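Local coordinates for protein MYB21 (Trichomonas vaginalis, PDB 3OSG) that binds promoter-element DNA through its Myb R2R3 domain, the part present here, and probably acts as a nuclear regulator of RNA polymerase II transcription, at residues Pro41-Asn44 with Ala45-Arg49; Cys48-Arg51 with Trp52-Leu56; Gln78-Gly81 with Arg82-Ala85. All blocks are in the same frame, centred on the assembly; numbering follows the deposited sequence.

Interaction 1: residues Pro41-Asn44 with Ala45-Arg49. With nucleotides of chain B; nucleotides of chain C.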
loop_
_atom_site.group_PDB
_atom_site.type_symbol
_atom_site.label_atom_id
_atom_site.label_comp_id
_atom_site.label_asym_id
_atom_site.label_seq_id
_atom_site.Cartn_x
_atom_site.Cartn_y
_atom_site.Cartn_z
ATOM N N PRO A 41 -3.667 -0.258 20.532
ATOM C CA PRO A 41 -2.600 -0.339 21.542
ATOM C C PRO A 41 -1.204 -0.614 20.950
ATOM O O PRO A 41 -0.191 -0.160 21.500
ATOM C CB PRO A 41 -3.053 -1.498 22.437
ATOM C CG PRO A 41 -3.994 -2.294 21.586
ATOM C CD PRO A 41 -4.690 -1.301 20.711
ATOM N N ASN A 42 -1.153 -1.331 19.835
ATOM C CA ASN A 42 0.135 -1.680 19.242
ATOM C C ASN A 42 0.450 -0.971 17.921
ATOM O O ASN A 42 1.328 -1.414 17.186
ATOM C CB ASN A 42 0.214 -3.196 19.029
ATOM C CG ASN A 42 -0.012 -3.984 20.312
ATOM O OD1 ASN A 42 0.694 -3.787 21.309
ATOM N ND2 ASN A 42 -0.990 -4.896 20.288
ATOM N N ARG A 43 -0.255 0.115 17.612
ATOM C CA ARG A 43 -0.057 0.794 16.333
ATOM C C ARG A 43 0.184 2.292 16.510
ATOM O O ARG A 43 -0.433 2.936 17.360
ATOM C CB ARG A 43 -1.279 0.599 15.431
ATOM C CG ARG A 43 -1.605 -0.865 15.109
ATOM C CD ARG A 43 -0.532 -1.513 14.247
ATOM N NE ARG A 43 -0.850 -2.909 13.961
ATOM C CZ ARG A 43 -0.099 -3.689 13.203
ATOM N NH1 ARG A 43 0.999 -3.184 12.655
ATOM N NH2 ARG A 43 -0.447 -4.957 12.993
ATOM N N ASN A 44 1.074 2.854 15.704
ATOM C CA ASN A 44 1.279 4.295 15.720
ATOM C C ASN A 44 0.567 4.971 14.542
ATOM O O ASN A 44 -0.080 4.296 13.729
ATOM C CB ASN A 44 2.770 4.609 15.709
ATOM C CG ASN A 44 3.452 4.103 14.457
ATOM O OD1 ASN A 44 2.873 4.136 13.380
ATOM N ND2 ASN A 44 4.687 3.640 14.594
ATOM N N ALA A 45 0.679 6.297 14.444
ATOM C CA ALA A 45 -0.037 7.043 13.406
ATOM C C ALA A 45 0.426 6.638 12.006
ATOM O O ALA A 45 -0.387 6.487 11.089
ATOM C CB ALA A 45 0.136 8.560 13.601
ATOM N N ARG A 46 1.738 6.482 11.854
ATOM C CA ARG A 46 2.342 6.111 10.573
ATOM C C ARG A 46 1.806 4.768 10.065
ATOM O O ARG A 46 1.477 4.615 8.888
ATOM C CB ARG A 46 3.853 6.004 10.751
ATOM C CG ARG A 46 4.621 5.812 9.492
ATOM C CD ARG A 46 5.055 4.360 9.285
ATOM N NE ARG A 46 5.560 4.277 7.927
ATOM C CZ ARG A 46 6.837 4.188 7.578
ATOM N NH1 ARG A 46 7.804 4.077 8.486
ATOM N NH2 ARG A 46 7.133 4.180 6.297
ATOM N N GLN A 47 1.742 3.787 10.955
ATOM C CA GLN A 47 1.250 2.476 10.578
ATOM C C GLN A 47 -0.197 2.519 10.125
ATOM O O GLN A 47 -0.554 1.889 9.137
ATOM C CB GLN A 47 1.411 1.494 11.729
ATOM C CG GLN A 47 2.858 1.125 12.035
ATOM C CD GLN A 47 2.961 0.287 13.284
ATOM O OE1 GLN A 47 2.550 0.719 14.363
ATOM N NE2 GLN A 47 3.484 -0.928 13.148
ATOM N N CYS A 48 -1.041 3.263 10.833
ATOM C CA CYS A 48 -2.449 3.336 10.445
ATOM C C CYS A 48 -2.608 4.077 9.114
ATOM O O CYS A 48 -3.375 3.669 8.247
ATOM C CB CYS A 48 -3.302 4.008 11.547
ATOM S SG CYS A 48 -3.406 3.029 13.083
ATOM N N ARG A 49 -1.883 5.168 8.945
ATOM C CA ARG A 49 -1.983 5.923 7.711
ATOM C C ARG A 49 -1.558 5.061 6.521
ATOM O O ARG A 49 -2.233 5.047 5.499
ATOM C CB ARG A 49 -1.139 7.191 7.771
ATOM C CG ARG A 49 -1.218 8.030 6.502
ATOM C CD ARG A 49 -0.508 9.384 6.659
ATOM N NE ARG A 49 0.911 9.189 6.911
ATOM C CZ ARG A 49 1.516 9.408 8.076
ATOM N NH1 ARG A 49 0.835 9.882 9.115
ATOM N NH2 ARG A 49 2.817 9.157 8.201
ATOM P P DC B 7 5.639 -2.673 10.658
ATOM O OP1 DC B 7 5.829 -3.590 11.782
ATOM O OP2 DC B 7 4.555 -1.669 10.636
ATOM O "O5'" DC B 7 7.021 -1.905 10.419
ATOM C "C5'" DC B 7 8.245 -2.607 10.546
ATOM C "C4'" DC B 7 9.409 -1.789 10.012
ATOM O "O4'" DC B 7 9.298 -1.558 8.572
ATOM C "C3'" DC B 7 9.615 -0.423 10.669
ATOM O "O3'" DC B 7 11.014 -0.348 10.965
ATOM C "C2'" DC B 7 9.184 0.545 9.575
ATOM C "C1'" DC B 7 9.612 -0.203 8.308
ATOM N N1 DC B 7 8.961 0.226 7.029
ATOM C C2 DC B 7 9.747 0.318 5.898
ATOM O O2 DC B 7 10.935 0.044 5.996
ATOM N N3 DC B 7 9.200 0.695 4.726
ATOM C C4 DC B 7 7.917 0.989 4.642
ATOM N N4 DC B 7 7.453 1.363 3.441
ATOM C C5 DC B 7 7.073 0.908 5.789
ATOM C C6 DC B 7 7.638 0.517 6.947
ATOM P P DG B 8 11.662 0.684 12.015
ATOM O OP1 DG B 8 12.375 -0.064 13.062
ATOM O OP2 DG B 8 10.621 1.669 12.365
ATOM O "O5'" DG B 8 12.779 1.388 11.113
ATOM C "C5'" DG B 8 13.660 0.591 10.349
ATOM C "C4'" DG B 8 14.747 1.441 9.711
ATOM O "O4'" DG B 8 14.301 1.946 8.435
ATOM C "C3'" DG B 8 15.137 2.683 10.482
ATOM O "O3'" DG B 8 16.491 2.971 10.179
ATOM C "C2'" DG B 8 14.168 3.738 9.946
ATOM C "C1'" DG B 8 14.056 3.343 8.477
ATOM N N9 DG B 8 12.742 3.501 7.856
ATOM C C8 DG B 8 11.515 3.255 8.423
ATOM N N7 DG B 8 10.515 3.443 7.607
ATOM C C5 DG B 8 11.118 3.825 6.429
ATOM C C6 DG B 8 10.542 4.166 5.187
ATOM O O6 DG B 8 9.351 4.189 4.884
ATOM N N1 DG B 8 11.504 4.505 4.232
ATOM C C2 DG B 8 12.858 4.502 4.461
ATOM N N2 DG B 8 13.620 4.847 3.417
ATOM N N3 DG B 8 13.418 4.193 5.628
ATOM C C4 DG B 8 12.489 3.858 6.558
ATOM P P DT C 2 -0.719 13.842 9.070
ATOM O OP1 DT C 2 -2.033 14.206 8.504
ATOM O OP2 DT C 2 -0.628 12.768 10.079
ATOM O "O5'" DT C 2 0.288 13.522 7.869
ATOM C "C5'" DT C 2 0.340 14.405 6.760
ATOM C "C4'" DT C 2 1.368 13.924 5.758
ATOM O "O4'" DT C 2 2.684 14.228 6.283
ATOM C "C3'" DT C 2 1.369 12.413 5.498
ATOM O "O3'" DT C 2 1.666 12.152 4.143
ATOM C "C2'" DT C 2 2.563 11.943 6.311
ATOM C "C1'" DT C 2 3.470 13.111 5.967
ATOM N N1 DT C 2 4.730 13.133 6.711
ATOM C C2 DT C 2 5.839 13.604 6.051
ATOM O O2 DT C 2 5.776 13.989 4.903
ATOM N N3 DT C 2 6.994 13.582 6.787
ATOM C C4 DT C 2 7.114 13.147 8.100
ATOM O O4 DT C 2 8.187 13.160 8.677
ATOM C C5 DT C 2 5.905 12.670 8.723
ATOM C C7 DT C 2 5.887 12.169 10.137
ATOM C C6 DT C 2 4.780 12.683 8.009
HETATM O O HOH W 1 3.704 -2.570 15.724
#
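Gln47, in the first turn of helix 45-56, reaches back to Asn44. CB and CG pass beside Asn44 OD1, CG at 3.3 Å. Because CG stands anti to the carbonyl carbon (chi1 -70°) and the chain then runs extended, the amide arrives in front of the residues that precede the helix. There OE1 accepts from Asn44 N at 2.9 Å, with the donor in the carbonyl plane. NE2 serves two acceptors: OP2 of DC7 of chain B at 2.8 Å, along a nearly straight N-H (173°), and a water that in turn donates to Asn42 O. The return bond, Gln47 N to Asn44 OD1, is 2.7 Å long and completes a capping box, with Asn44 as N-cap and the two amide planes 50° apart. One residue earlier, Arg46 reaches the base edge of DG8 of chain B: NH1 gives to N7 at 2.9 Å and NH2 to O6 at 2.6 Å, while Asp50 holds NE in a salt bridge. This paired donation matches the major-groove edge of guanine, so the capped helix start joins base reading to a phosphate contact whose amide is fixed by the cap itself.

Interaction 2: residues Cys48-Arg51 with Trp52-Leu56. With nucleotides of chain B; nucleotides of chain C.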
loop_
_atom_site.group_PDB
_atom_site.type_symbol
_atom_site.label_atom_id
_atom_site.label_comp_id
_atom_site.label_asym_id
_atom_site.label_seq_id
_atom_site.Cartn_x
_atom_site.Cartn_y
_atom_site.Cartn_z
ATOM N N CYS A 48 -1.041 3.263 10.833
ATOM C CA CYS A 48 -2.449 3.336 10.445
ATOM C C CYS A 48 -2.608 4.077 9.114
ATOM O O CYS A 48 -3.375 3.669 8.247
ATOM C CB CYS A 48 -3.302 4.008 11.547
ATOM S SG CYS A 48 -3.406 3.029 13.083
ATOM N N ARG A 49 -1.883 5.168 8.945
ATOM C CA ARG A 49 -1.983 5.923 7.711
ATOM C C ARG A 49 -1.558 5.061 6.521
ATOM O O ARG A 49 -2.233 5.047 5.499
ATOM C CB ARG A 49 -1.139 7.191 7.771
ATOM C CG ARG A 49 -1.218 8.030 6.502
ATOM C CD ARG A 49 -0.508 9.384 6.659
ATOM N NE ARG A 49 0.911 9.189 6.911
ATOM C CZ ARG A 49 1.516 9.408 8.076
ATOM N NH1 ARG A 49 0.835 9.882 9.115
ATOM N NH2 ARG A 49 2.817 9.157 8.201
ATOM N N ASP A 50 -0.446 4.345 6.654
ATOM C CA ASP A 50 0.055 3.532 5.543
ATOM C C ASP A 50 -0.928 2.425 5.175
ATOM O O ASP A 50 -1.203 2.179 4.001
ATOM C CB ASP A 50 1.400 2.881 5.890
ATOM C CG ASP A 50 2.586 3.840 5.802
ATOM O OD1 ASP A 50 2.438 5.000 5.355
ATOM O OD2 ASP A 50 3.697 3.406 6.183
ATOM N N ARG A 51 -1.438 1.732 6.182
ATOM C CA ARG A 51 -2.375 0.655 5.946
ATOM C C ARG A 51 -3.610 1.170 5.214
ATOM O O ARG A 51 -4.051 0.581 4.228
ATOM C CB ARG A 51 -2.756 -0.023 7.256
ATOM C CG ARG A 51 -3.615 -1.272 7.066
ATOM C CD ARG A 51 -2.903 -2.343 6.222
ATOM N NE ARG A 51 -3.763 -3.504 6.040
ATOM C CZ ARG A 51 -3.530 -4.499 5.194
ATOM N NH1 ARG A 51 -2.445 -4.483 4.429
ATOM N NH2 ARG A 51 -4.388 -5.515 5.120
ATOM N N TRP A 52 -4.160 2.287 5.679
ATOM C CA TRP A 52 -5.329 2.850 5.016
ATOM C C TRP A 52 -5.030 3.302 3.586
ATOM O O TRP A 52 -5.696 2.888 2.636
ATOM C CB TRP A 52 -5.926 4.002 5.824
ATOM C CG TRP A 52 -6.984 4.738 5.049
ATOM C CD1 TRP A 52 -6.808 5.841 4.268
ATOM C CD2 TRP A 52 -8.370 4.395 4.953
ATOM N NE1 TRP A 52 -8.004 6.221 3.701
ATOM C CE2 TRP A 52 -8.980 5.348 4.107
ATOM C CE3 TRP A 52 -9.155 3.383 5.505
ATOM C CZ2 TRP A 52 -10.343 5.316 3.802
ATOM C CZ3 TRP A 52 -10.506 3.346 5.202
ATOM C CH2 TRP A 52 -11.087 4.307 4.352
ATOM N N LYS A 53 -4.004 4.117 3.431
ATOM C CA LYS A 53 -3.718 4.727 2.140
ATOM C C LYS A 53 -3.381 3.702 1.057
ATOM O O LYS A 53 -3.793 3.852 -0.087
ATOM C CB LYS A 53 -2.596 5.751 2.289
ATOM C CG LYS A 53 -2.224 6.496 1.007
ATOM C CD LYS A 53 -1.120 7.524 1.280
ATOM C CE LYS A 53 -0.752 8.320 0.015
ATOM N NZ LYS A 53 -0.211 7.439 -1.092
ATOM N N ASN A 54 -2.659 2.653 1.426
ATOM C CA ASN A 54 -2.172 1.687 0.441
ATOM C C ASN A 54 -2.971 0.396 0.369
ATOM O O ASN A 54 -2.814 -0.377 -0.575
ATOM C CB ASN A 54 -0.706 1.334 0.716
ATOM C CG ASN A 54 0.199 2.536 0.648
ATOM O OD1 ASN A 54 0.325 3.179 -0.395
ATOM N ND2 ASN A 54 0.831 2.861 1.769
ATOM N N TYR A 55 -3.815 0.130 1.357
ATOM C CA TYR A 55 -4.525 -1.154 1.360
ATOM C C TYR A 55 -6.035 -1.124 1.627
ATOM O O TYR A 55 -6.768 -1.932 1.058
ATOM C CB TYR A 55 -3.811 -2.169 2.268
ATOM C CG TYR A 55 -2.423 -2.461 1.742
ATOM C CD1 TYR A 55 -2.228 -3.399 0.736
ATOM C CD2 TYR A 55 -1.323 -1.754 2.211
ATOM C CE1 TYR A 55 -0.981 -3.640 0.227
ATOM C CE2 TYR A 55 -0.065 -1.992 1.721
ATOM C CZ TYR A 55 0.104 -2.933 0.721
ATOM O OH TYR A 55 1.348 -3.165 0.208
ATOM N N LEU A 56 -6.506 -0.205 2.468
ATOM C CA LEU A 56 -7.906 -0.256 2.901
ATOM C C LEU A 56 -8.816 0.740 2.206
ATOM O O LEU A 56 -10.001 0.473 2.034
ATOM C CB LEU A 56 -8.015 -0.107 4.417
ATOM C CG LEU A 56 -7.193 -1.150 5.172
ATOM C CD1 LEU A 56 -7.306 -0.962 6.685
ATOM C CD2 LEU A 56 -7.611 -2.557 4.758
ATOM P P DA B 5 1.195 -6.537 -0.742
ATOM O OP1 DA B 5 0.011 -7.316 -1.110
ATOM O OP2 DA B 5 1.501 -5.257 -1.418
ATOM O "O5'" DA B 5 1.117 -6.267 0.832
ATOM C "C5'" DA B 5 0.952 -7.381 1.685
ATOM C "C4'" DA B 5 1.507 -7.067 3.053
ATOM O "O4'" DA B 5 2.954 -6.997 2.969
ATOM C "C3'" DA B 5 1.071 -5.719 3.634
ATOM O "O3'" DA B 5 1.005 -5.853 5.044
ATOM C "C2'" DA B 5 2.204 -4.782 3.237
ATOM C "C1'" DA B 5 3.414 -5.704 3.301
ATOM N N9 DA B 5 4.443 -5.385 2.313
ATOM C C8 DA B 5 4.241 -4.987 1.022
ATOM N N7 DA B 5 5.347 -4.767 0.346
ATOM C C5 DA B 5 6.346 -5.069 1.242
ATOM C C6 DA B 5 7.748 -5.059 1.123
ATOM N N6 DA B 5 8.374 -4.713 -0.007
ATOM N N1 DA B 5 8.473 -5.419 2.194
ATOM C C2 DA B 5 7.831 -5.780 3.313
ATOM N N3 DA B 5 6.508 -5.823 3.539
ATOM C C4 DA B 5 5.811 -5.454 2.461
ATOM P P DT C 2 -0.719 13.842 9.070
ATOM O OP1 DT C 2 -2.033 14.206 8.504
ATOM O OP2 DT C 2 -0.628 12.768 10.079
ATOM O "O5'" DT C 2 0.288 13.522 7.869
ATOM C "C5'" DT C 2 0.340 14.405 6.760
ATOM C "C4'" DT C 2 1.368 13.924 5.758
ATOM O "O4'" DT C 2 2.684 14.228 6.283
ATOM C "C3'" DT C 2 1.369 12.413 5.498
ATOM O "O3'" DT C 2 1.666 12.152 4.143
ATOM C "C2'" DT C 2 2.563 11.943 6.311
ATOM C "C1'" DT C 2 3.470 13.111 5.967
ATOM N N1 DT C 2 4.730 13.133 6.711
ATOM C C2 DT C 2 5.839 13.604 6.051
ATOM O O2 DT C 2 5.776 13.989 4.903
ATOM N N3 DT C 2 6.994 13.582 6.787
ATOM C C4 DT C 2 7.114 13.147 8.100
ATOM O O4 DT C 2 8.187 13.160 8.677
ATOM C C5 DT C 2 5.905 12.670 8.723
ATOM C C7 DT C 2 5.887 12.169 10.137
ATOM C C6 DT C 2 4.780 12.683 8.009
ATOM P P DT B 6 0.727 -4.645 6.052
ATOM O OP1 DT B 6 0.012 -5.324 7.158
ATOM O OP2 DT B 6 0.135 -3.480 5.355
ATOM O "O5'" DT B 6 2.170 -4.180 6.556
ATOM C "C5'" DT B 6 2.982 -5.089 7.304
ATOM C "C4'" DT B 6 4.388 -4.535 7.496
ATOM O "O4'" DT B 6 4.945 -4.199 6.219
ATOM C "C3'" DT B 6 4.556 -3.260 8.319
ATOM O "O3'" DT B 6 5.348 -3.648 9.427
ATOM C "C2'" DT B 6 5.292 -2.256 7.406
ATOM C "C1'" DT B 6 5.936 -3.209 6.410
ATOM N N1 DT B 6 6.201 -2.705 5.039
ATOM C C2 DT B 6 7.496 -2.616 4.596
ATOM O O2 DT B 6 8.443 -2.888 5.297
ATOM N N3 DT B 6 7.652 -2.178 3.309
ATOM C C4 DT B 6 6.653 -1.822 2.439
ATOM O O4 DT B 6 6.911 -1.441 1.314
ATOM C C5 DT B 6 5.299 -1.924 2.948
ATOM C C7 DT B 6 4.118 -1.555 2.081
ATOM C C6 DT B 6 5.142 -2.360 4.213
#
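Two backbone N-H groups converge on the carbonyl oxygen of Arg51: Tyr55 N at 2.9 Å and, more weakly, Leu56 N at 3.1 Å. The second bond spans five residues and marks a wider pi-type turn at 52-56. Asp50 O likewise has two donors, Asn54 N and a weak bond from Asn54 ND2, while Asn54 OD1 bonds to Thr95. The Arg51 side chain, bent at chi2 (60°), runs forward along the helix to Tyr55. Its guanidinium lays one face on Tyr55 CB, 3.4 Å above the plane and toward the rim, and lies 25° from the phenol plane. This is the last part of helix 45-56, the DNA-contacting helix of a Myb-like domain of the helix-turn-helix class, and both side chains lead to the DNA backbone of chain B. Arg51 NH1 donates to OP2 of DT6 at 2.9 Å, and Asp19 holds NH2 in a salt bridge. Tyr55 OH donates to OP2 of DA5 at 2.7 Å, that oxygen lying in the plane of the ring. Across the helix from Tyr55, Trp52 meets the ring of Trp33, in helix 33-38. Leu56 CD1 packs on Arg51 CG at 3.7 Å, and the leucine continues onto Leu22 and Asp19 of helix 16-29.

Interaction 3: residues Gln78-Gly81 with Arg82-Ala85. With nucleotides of chain C.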
loop_
_atom_site.group_PDB
_atom_site.type_symbol
_atom_site.label_atom_id
_atom_site.label_comp_id
_atom_site.label_asym_id
_atom_site.label_seq_id
_atom_site.Cartn_x
_atom_site.Cartn_y
_atom_site.Cartn_z
ATOM N N GLN A 78 10.533 3.874 -18.432
ATOM C CA GLN A 78 11.433 4.389 -19.457
ATOM C C GLN A 78 11.248 5.907 -19.536
ATOM O O GLN A 78 12.207 6.651 -19.720
ATOM C CB GLN A 78 11.152 3.738 -20.816
ATOM C CG GLN A 78 11.376 2.232 -20.857
ATOM C CD GLN A 78 11.133 1.636 -22.237
ATOM O OE1 GLN A 78 12.074 1.310 -22.958
ATOM N NE2 GLN A 78 9.866 1.499 -22.610
ATOM N N GLU A 79 10.010 6.360 -19.377
ATOM C CA GLU A 79 9.706 7.784 -19.438
ATOM C C GLU A 79 10.188 8.569 -18.204
ATOM O O GLU A 79 10.835 9.605 -18.341
ATOM C CB GLU A 79 8.207 8.013 -19.689
ATOM C CG GLU A 79 7.762 9.485 -19.650
ATOM C CD GLU A 79 6.312 9.697 -20.103
ATOM O OE1 GLU A 79 5.543 8.708 -20.160
ATOM O OE2 GLU A 79 5.938 10.858 -20.405
ATOM N N TYR A 80 9.897 8.067 -17.006
ATOM C CA TYR A 80 10.098 8.847 -15.782
ATOM C C TYR A 80 11.214 8.366 -14.868
ATOM O O TYR A 80 11.593 9.058 -13.931
ATOM C CB TYR A 80 8.811 8.865 -14.966
ATOM C CG TYR A 80 7.706 9.690 -15.570
ATOM C CD1 TYR A 80 7.805 11.074 -15.647
ATOM C CD2 TYR A 80 6.552 9.092 -16.037
ATOM C CE1 TYR A 80 6.790 11.831 -16.181
ATOM C CE2 TYR A 80 5.528 9.846 -16.575
ATOM C CZ TYR A 80 5.657 11.216 -16.647
ATOM O OH TYR A 80 4.634 11.964 -17.184
ATOM N N GLY A 81 11.728 7.171 -15.107
ATOM C CA GLY A 81 12.714 6.616 -14.202
ATOM C C GLY A 81 12.031 6.210 -12.907
ATOM O O GLY A 81 10.819 5.998 -12.887
ATOM N N ARG A 82 12.793 6.139 -11.820
ATOM C CA ARG A 82 12.276 5.597 -10.562
ATOM C C ARG A 82 11.436 6.572 -9.743
ATOM O O ARG A 82 11.584 6.633 -8.524
ATOM C CB ARG A 82 13.430 5.075 -9.711
ATOM C CG ARG A 82 14.262 4.010 -10.414
ATOM C CD ARG A 82 15.498 3.676 -9.614
ATOM N NE ARG A 82 15.164 3.010 -8.356
ATOM C CZ ARG A 82 15.027 1.693 -8.219
ATOM N NH1 ARG A 82 15.189 0.895 -9.268
ATOM N NH2 ARG A 82 14.726 1.169 -7.036
ATOM N N GLN A 83 10.561 7.323 -10.405
ATOM C CA GLN A 83 9.704 8.290 -9.717
ATOM C C GLN A 83 8.342 7.666 -9.511
ATOM O O GLN A 83 7.400 7.917 -10.259
ATOM C CB GLN A 83 9.582 9.576 -10.527
ATOM C CG GLN A 83 10.904 10.266 -10.769
ATOM C CD GLN A 83 10.721 11.559 -11.536
ATOM O OE1 GLN A 83 10.727 12.641 -10.954
ATOM N NE2 GLN A 83 10.541 11.451 -12.853
ATOM N N TRP A 84 8.248 6.829 -8.486
ATOM C CA TRP A 84 7.128 5.919 -8.374
ATOM C C TRP A 84 5.811 6.624 -8.162
ATOM O O TRP A 84 4.795 6.192 -8.698
ATOM C CB TRP A 84 7.379 4.892 -7.274
ATOM C CG TRP A 84 8.714 4.196 -7.373
ATOM C CD1 TRP A 84 9.715 4.202 -6.441
ATOM C CD2 TRP A 84 9.189 3.401 -8.464
ATOM N NE1 TRP A 84 10.773 3.445 -6.879
ATOM C CE2 TRP A 84 10.478 2.948 -8.120
ATOM C CE3 TRP A 84 8.643 3.020 -9.698
ATOM C CZ2 TRP A 84 11.231 2.138 -8.965
ATOM C CZ3 TRP A 84 9.395 2.219 -10.539
ATOM C CH2 TRP A 84 10.676 1.788 -10.167
ATOM N N ALA A 85 5.825 7.697 -7.367
ATOM C CA ALA A 85 4.622 8.470 -7.061
ATOM C C ALA A 85 4.042 9.148 -8.309
ATOM O O ALA A 85 2.829 9.198 -8.495
ATOM C CB ALA A 85 4.925 9.519 -5.991
ATOM P P DC C 5 9.120 8.663 -5.148
ATOM O OP1 DC C 5 9.707 9.329 -6.328
ATOM O OP2 DC C 5 7.853 7.921 -5.267
ATOM O "O5'" DC C 5 10.186 7.720 -4.433
ATOM C "C5'" DC C 5 11.452 8.236 -4.136
ATOM C "C4'" DC C 5 12.207 7.186 -3.372
ATOM O "O4'" DC C 5 11.602 7.049 -2.063
ATOM C "C3'" DC C 5 12.198 5.789 -4.008
ATOM O "O3'" DC C 5 13.553 5.364 -4.091
ATOM C "C2'" DC C 5 11.396 4.948 -3.018
ATOM C "C1'" DC C 5 11.693 5.685 -1.711
ATOM N N1 DC C 5 10.710 5.413 -0.633
ATOM C C2 DC C 5 11.157 5.189 0.661
ATOM O O2 DC C 5 12.369 5.218 0.853
ATOM N N3 DC C 5 10.245 4.949 1.644
ATOM C C4 DC C 5 8.944 4.921 1.349
ATOM N N4 DC C 5 8.066 4.680 2.321
ATOM C C5 DC C 5 8.467 5.161 0.031
ATOM C C6 DC C 5 9.377 5.392 -0.918
ATOM P P DG C 6 14.092 4.013 -4.783
ATOM O OP1 DG C 6 15.074 4.408 -5.812
ATOM O OP2 DG C 6 12.990 3.119 -5.154
ATOM O "O5'" DG C 6 14.906 3.434 -3.567
ATOM C "C5'" DG C 6 15.960 4.217 -3.027
ATOM C "C4'" DG C 6 16.469 3.648 -1.714
ATOM O "O4'" DG C 6 15.420 3.552 -0.706
ATOM C "C3'" DG C 6 17.074 2.259 -1.836
ATOM O "O3'" DG C 6 18.235 2.287 -0.992
ATOM C "C2'" DG C 6 15.945 1.354 -1.335
ATOM C "C1'" DG C 6 15.265 2.213 -0.266
ATOM N N9 DG C 6 13.817 2.036 -0.148
ATOM C C8 DG C 6 12.926 2.135 -1.173
ATOM N N7 DG C 6 11.686 1.976 -0.811
ATOM C C5 DG C 6 11.750 1.759 0.556
ATOM C C6 DG C 6 10.695 1.514 1.481
ATOM O O6 DG C 6 9.472 1.472 1.232
ATOM N N1 DG C 6 11.184 1.342 2.781
ATOM C C2 DG C 6 12.534 1.410 3.099
ATOM N N2 DG C 6 12.879 1.238 4.378
ATOM N N3 DG C 6 13.514 1.635 2.232
ATOM C C4 DG C 6 13.059 1.806 0.980
ATOM P P DA C 4 4.005 11.827 -2.872
ATOM O OP1 DA C 4 4.118 12.751 -4.017
ATOM O OP2 DA C 4 2.928 10.815 -2.791
ATOM O "O5'" DA C 4 5.417 11.082 -2.739
ATOM C "C5'" DA C 4 6.593 11.876 -2.805
ATOM C "C4'" DA C 4 7.792 11.033 -2.396
ATOM O "O4'" DA C 4 7.687 10.703 -0.991
ATOM C "C3'" DA C 4 7.895 9.685 -3.107
ATOM O "O3'" DA C 4 8.947 9.797 -4.033
ATOM C "C2'" DA C 4 8.233 8.683 -2.007
ATOM C "C1'" DA C 4 8.485 9.564 -0.777
ATOM N N9 DA C 4 8.067 8.959 0.484
ATOM C C8 DA C 4 6.792 8.618 0.823
ATOM N N7 DA C 4 6.686 8.084 2.018
ATOM C C5 DA C 4 7.988 8.080 2.504
ATOM C C6 DA C 4 8.559 7.645 3.720
ATOM N N6 DA C 4 7.863 7.101 4.730
ATOM N N1 DA C 4 9.887 7.784 3.867
ATOM C C2 DA C 4 10.600 8.321 2.877
ATOM N N3 DA C 4 10.176 8.760 1.702
ATOM C C4 DA C 4 8.850 8.627 1.574
#
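With CG beside its own backbone N (chi1 -60°) and the chain extended at chi2, Gln83 sends its amide back to the end of helix 67-80, where NE2 donates to Tyr80 O at 2.8 Å. The N-H arrives in the carbonyl plane on a lone pair, although the oxygen sits 22° out of the glutamine's amide plane. On the way CG passes the same oxygen, and NE2 also lies 3.8 Å from Tyr80 CB. A second, weak bond runs from Gln83 N to Gly81 O. Gly81 leaves the helix with positive phi (72°), and the chain turns there toward helix 84-88, for which Gln83 occupies the N-cap position. Beyond the turn, three residues meet the phosphates of chain C. Arg82, bent at chi3, brings the edge of its guanidinium to DG6: NE donates to OP1 at 2.9 Å and NH2 to OP2 at 3.2 Å. The CZ2 rim of the Trp84 indole lies over one face of that group, 3.9 Å from its plane. Trp84 NE1 donates to OP2 of DG6 at 2.8 Å, so this oxygen receives both side chains. Ala85 N, at the start of the helix, donates to OP2 of DC5 at 2.9 Å. The Trp84 ring also meets that of Trp103 on helix 96-109. A tryptophan in the hydrophobic core, following a short interhelical turn, is typical of Myb-like domains, this one lying in the later of the chain's two Myb-like regions.

Interactions 1 and 2 succeed each other on helix 45-56, sharing Cys48 and Arg49, with centres about 10 Å apart. The first takes in the loop entering that helix and the second its final turns, and both lie in the first Myb-like domain. Interaction 3 follows where helix 67-80 passes to helix 84-88 in the second. Its centre is about 29 Å from that of interaction 1, on the opposite side of the chain's centre, and about 22 Å from that of interaction 2; it touches neither. The DNA hydrogen bonds of the first two go to chain B, though Arg49 packs on chain C, and those of the third to chain C, so the two regions contact both strands.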